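Long-range contacts in aldehyde dehydrogenase (Listeria monocytogenes, PDB 3K9D), which probably oxidises the aldehyde or oxo group of its substrates with NAD or NADP as electron acceptor, as members of the aldehyde dehydrogenase family do: residues S123-K128 with P416-L420; I131-N137 with I434-F440. One frame throughout, in Å; residues are numbered along the deposited sequence.

Contact 1: S123-K128 with P416-L420; sequences STVIYK and PALTL
One face of the Tyr127 ring is covered by the backbone of Ala417 and Leu418, with Leu418 N 3.4 Å above the ring plane and displaced toward the rim, while Thr419 OG1 lies in the plane at the ring's edge. The ring stands out from helix 121-134 of the aldehyde dehydrogenase fold against an irregular loop after helix 403-407; being flat, it lets the Ala417-Leu418 peptide lie over it while its hydroxyl reaches polar backbone beyond. The hydroxyl touches Ala417 CB at 3.5 Å and receives a weak hydrogen bond from Thr419 N (3.4 Å, 140° at the hydrogen); its stronger partner is Ile434 O. The Leu418 side chain runs antiparallel to that of Tyr127, with CB 3.8 Å from Tyr127 CD2. Its CG sits beside the backbone N (chi1 -68°), sending CD1 to the helix backbone, 3.4 Å from Ser123 O. Lys128 suits its buried place through its length: the extended chain crosses Thr419 nearly at a right angle, CE 3.4 Å from Thr419 OG1, and both polar ends bond to Thr198 OG1. One water bridges the segments, donating to Leu418 O (2.9 Å) and to Thr124 OG1 (2.8 Å), which also bonds to Asn120 O.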
# COMPACT_ATOMS: atom_id res chain seq x y z
N SER A 123 -2.28 -1.12 24.52
CA SER A 123 -3.15 -0.26 23.71
C SER A 123 -3.03 -0.57 22.20
O SER A 123 -4.02 -0.54 21.46
CB SER A 123 -2.87 1.22 23.98
OG SER A 123 -1.50 1.55 23.83
N THR A 124 -1.82 -0.89 21.76
CA THR A 124 -1.60 -1.22 20.34
C THR A 124 -2.25 -2.57 19.97
O THR A 124 -2.88 -2.69 18.91
CB THR A 124 -0.10 -1.16 19.94
OG1 THR A 124 0.45 0.12 20.27
CG2 THR A 124 0.08 -1.37 18.44
N VAL A 125 -2.10 -3.57 20.84
CA VAL A 125 -2.75 -4.87 20.65
C VAL A 125 -4.26 -4.74 20.52
O VAL A 125 -4.85 -5.25 19.57
CB VAL A 125 -2.40 -5.89 21.76
CG1 VAL A 125 -3.30 -7.14 21.67
CG2 VAL A 125 -0.95 -6.30 21.68
N ILE A 126 -4.88 -4.02 21.46
CA ILE A 126 -6.34 -3.86 21.48
C ILE A 126 -6.80 -3.27 20.16
O ILE A 126 -7.69 -3.80 19.52
CB ILE A 126 -6.82 -3.01 22.69
CG1 ILE A 126 -6.70 -3.82 23.98
CG2 ILE A 126 -8.27 -2.56 22.51
CD1 ILE A 126 -6.67 -2.98 25.28
N TYR A 127 -6.16 -2.16 19.78
CA TYR A 127 -6.50 -1.40 18.58
C TYR A 127 -6.31 -2.19 17.28
O TYR A 127 -7.21 -2.19 16.47
CB TYR A 127 -5.69 -0.08 18.57
CG TYR A 127 -5.25 0.39 17.21
CD1 TYR A 127 -6.14 1.04 16.35
CD2 TYR A 127 -3.93 0.21 16.78
CE1 TYR A 127 -5.73 1.47 15.07
CE2 TYR A 127 -3.52 0.64 15.51
CZ TYR A 127 -4.42 1.27 14.67
OH TYR A 127 -3.99 1.69 13.42
N LYS A 128 -5.17 -2.86 17.12
CA LYS A 128 -4.87 -3.65 15.91
C LYS A 128 -5.82 -4.82 15.75
O LYS A 128 -6.24 -5.13 14.64
CB LYS A 128 -3.43 -4.17 15.91
CG LYS A 128 -2.37 -3.10 15.72
CD LYS A 128 -1.00 -3.71 15.39
CE LYS A 128 -0.03 -2.60 14.95
NZ LYS A 128 1.40 -3.00 14.92
N PRO A 416 -8.95 7.59 14.60
CA PRO A 416 -8.35 7.12 15.85
C PRO A 416 -7.48 5.89 15.61
O PRO A 416 -7.99 4.85 15.18
CB PRO A 416 -9.56 6.75 16.73
CG PRO A 416 -10.74 7.30 16.05
CD PRO A 416 -10.42 7.44 14.61
N ALA A 417 -6.18 6.03 15.89
CA ALA A 417 -5.20 4.99 15.56
C ALA A 417 -3.92 5.10 16.37
O ALA A 417 -3.49 6.18 16.77
CB ALA A 417 -4.87 5.02 14.05
N LEU A 418 -3.29 3.95 16.56
CA LEU A 418 -1.98 3.90 17.18
C LEU A 418 -0.91 3.44 16.20
O LEU A 418 0.26 3.33 16.56
CB LEU A 418 -2.03 3.05 18.46
CG LEU A 418 -2.86 3.69 19.58
CD1 LEU A 418 -3.30 2.64 20.58
CD2 LEU A 418 -2.14 4.82 20.28
N THR A 419 -1.32 3.20 14.95
CA THR A 419 -0.39 3.03 13.81
C THR A 419 -0.55 4.21 12.86
O THR A 419 -1.54 4.34 12.14
CB THR A 419 -0.55 1.65 13.11
OG1 THR A 419 -0.17 0.63 14.04
CG2 THR A 419 0.34 1.53 11.86
N LEU A 420 0.45 5.09 12.90
CA LEU A 420 0.42 6.35 12.20
C LEU A 420 1.39 6.24 11.03
O LEU A 420 2.60 6.26 11.22
CB LEU A 420 0.81 7.48 13.18
CG LEU A 420 0.06 7.53 14.53
CD1 LEU A 420 0.44 8.76 15.37
CD2 LEU A 420 -1.44 7.52 14.35
O HOH W 1 1.65 2.14 18.82

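Contact 2: I131-N137 with I434-F440; sequences ISIKAGN and IGPENLF
Ile131 and Leu439 make the tightly packed part of this contact, their CD1 methyls 3.7 Å apart. A chi1 of 66° tucks Ile131 CG1 over its own backbone and leaves CG2 to meet Pro436 CD at 3.8 Å. The two branches of a beta-branched residue thus fill two sides, one against Leu439, Ile434 and Gly435, the other against Pro436. Lys134 adds its CG, 3.8 Å from Pro436 CG, then bends at chi2 and leads away, its NZ bonding to Ile85 O and Met88 O and forming a salt bridge with Asp37. The small Ala135 lets the chains come close, its CB 3.4 Å from Leu439 O. Here helix 121-134 ends in a Schellman motif, with Gly136 taking the positive phi (87°) that glycine tolerates easily, and the chain turns toward strand 138-143. Asn137 suits this place because its amide can donate and accept at once. Its ND2 gives a nearly straight bond to Leu439 O (2.9 Å, 171°), in the carbonyl plane and on a lone pair, and a more bent one to Ser132 O (3.1 Å), which also accepts from Asn137 N. Its OD1 takes Gly110 N from strand 102-116, so bonds at both ends of the amide fix its rotation. Toward the outside the packing thins: Glu437 is exposed and points away, and partly exposed Phe440 offers Ala135 CB just a ring edge, its CD2 at 4.1 Å.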
# COMPACT_ATOMS: atom_id res chain seq x y z
N ILE A 131 -9.36 -3.49 14.61
CA ILE A 131 -9.40 -3.12 13.19
C ILE A 131 -9.19 -4.29 12.20
O ILE A 131 -9.85 -4.35 11.16
CB ILE A 131 -8.50 -1.87 12.88
CG1 ILE A 131 -7.00 -2.16 13.10
CG2 ILE A 131 -8.97 -0.67 13.73
CD1 ILE A 131 -6.09 -1.13 12.51
N SER A 132 -8.31 -5.24 12.54
CA SER A 132 -8.10 -6.45 11.73
C SER A 132 -9.33 -7.33 11.69
O SER A 132 -9.81 -7.69 10.62
CB SER A 132 -6.90 -7.26 12.22
OG SER A 132 -5.72 -6.48 12.22
N ILE A 133 -9.86 -7.66 12.87
CA ILE A 133 -11.08 -8.46 13.01
C ILE A 133 -12.28 -7.78 12.33
O ILE A 133 -13.07 -8.45 11.65
CB ILE A 133 -11.39 -8.80 14.50
CG1 ILE A 133 -10.32 -9.74 15.09
CG2 ILE A 133 -12.79 -9.39 14.65
CD1 ILE A 133 -10.43 -11.21 14.64
N LYS A 134 -12.38 -6.45 12.48
CA LYS A 134 -13.42 -5.63 11.82
C LYS A 134 -13.44 -5.81 10.30
O LYS A 134 -14.52 -5.80 9.69
CB LYS A 134 -13.25 -4.14 12.15
CG LYS A 134 -14.27 -3.19 11.51
CD LYS A 134 -15.71 -3.49 11.91
CE LYS A 134 -16.67 -2.64 11.10
NZ LYS A 134 -18.01 -2.39 11.72
N ALA A 135 -12.26 -5.97 9.71
CA ALA A 135 -12.14 -6.15 8.26
C ALA A 135 -12.14 -7.63 7.82
O ALA A 135 -11.98 -7.92 6.63
CB ALA A 135 -10.91 -5.40 7.75
N GLY A 136 -12.35 -8.54 8.78
CA GLY A 136 -12.49 -9.98 8.51
C GLY A 136 -11.19 -10.76 8.46
O GLY A 136 -11.13 -11.84 7.85
N ASN A 137 -10.16 -10.23 9.11
CA ASN A 137 -8.81 -10.80 9.11
C ASN A 137 -8.50 -11.49 10.42
O ASN A 137 -9.07 -11.14 11.44
CB ASN A 137 -7.77 -9.68 8.98
CG ASN A 137 -7.94 -8.84 7.73
OD1 ASN A 137 -7.67 -9.29 6.61
ND2 ASN A 137 -8.36 -7.60 7.93
N ILE A 434 -4.12 4.38 10.48
CA ILE A 434 -4.72 3.25 9.81
C ILE A 434 -5.81 2.55 10.61
O ILE A 434 -5.83 2.58 11.86
CB ILE A 434 -3.70 2.33 9.11
CG1 ILE A 434 -3.01 1.38 10.07
CG2 ILE A 434 -2.75 3.14 8.23
CD1 ILE A 434 -3.53 -0.02 9.87
N GLY A 435 -6.76 2.02 9.86
CA GLY A 435 -7.94 1.36 10.40
C GLY A 435 -8.42 0.31 9.44
O GLY A 435 -7.64 -0.17 8.61
N PRO A 436 -9.72 -0.06 9.52
CA PRO A 436 -10.36 -1.10 8.70
C PRO A 436 -10.13 -0.97 7.20
O PRO A 436 -9.83 -1.96 6.54
CB PRO A 436 -11.84 -0.92 9.03
CG PRO A 436 -11.83 -0.46 10.44
CD PRO A 436 -10.67 0.52 10.49
N GLU A 437 -10.24 0.25 6.69
CA GLU A 437 -10.14 0.53 5.26
C GLU A 437 -8.74 0.35 4.65
O GLU A 437 -8.58 0.42 3.44
CB GLU A 437 -10.69 1.94 4.95
CG GLU A 437 -12.21 2.03 5.07
CD GLU A 437 -12.77 3.41 4.73
OE1 GLU A 437 -13.92 3.68 5.10
OE2 GLU A 437 -12.06 4.22 4.08
N ASN A 438 -7.74 0.12 5.50
CA ASN A 438 -6.40 -0.26 5.07
C ASN A 438 -6.15 -1.77 5.16
O ASN A 438 -5.04 -2.25 4.90
CB ASN A 438 -5.34 0.45 5.91
CG ASN A 438 -5.54 1.95 5.94
OD1 ASN A 438 -6.20 2.47 6.83
ND2 ASN A 438 -4.98 2.65 4.96
N LEU A 439 -7.19 -2.50 5.57
CA LEU A 439 -7.07 -3.92 5.87
C LEU A 439 -8.11 -4.77 5.14
O LEU A 439 -8.42 -5.90 5.55
CB LEU A 439 -7.13 -4.16 7.38
CG LEU A 439 -5.94 -3.53 8.12
CD1 LEU A 439 -6.31 -3.31 9.57
CD2 LEU A 439 -4.64 -4.38 7.98
N PHE A 440 -8.68 -4.21 4.08
CA PHE A 440 -9.37 -5.01 3.07
C PHE A 440 -9.06 -4.48 1.67
O PHE A 440 -8.79 -3.28 1.50
CB PHE A 440 -10.88 -5.20 3.33
CG PHE A 440 -11.71 -3.95 3.26
CD1 PHE A 440 -12.27 -3.52 2.06
CD2 PHE A 440 -11.98 -3.22 4.42
CE1 PHE A 440 -13.05 -2.37 2.00
CE2 PHE A 440 -12.76 -2.07 4.37
CZ PHE A 440 -13.29 -1.63 3.17

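Contacts 1 and 2 lie along the same helix, 121-134, with centres 12 Å apart, and their partners come from the same long connection between helix 403-407 and strand 440-447. Along the chain the order is 123-128, 131-137, 416-420, 434-440, so the segments alternate. The two join directly: besides the tyrosine hydroxyl of contact 1, which bonds to the first residue of 434-440, Thr419 O lies 3.1 Å from Ile434 N, a probable hydrogen bond. Contact 1 lies about 7 Å and contact 2 about 16 Å from the centre of the chain (centre to centre). Contact 2 leads into strand 440-447, which pairs antiparallel with strand 102-116, so a late part of the sequence is bound to an early helix and its sheet.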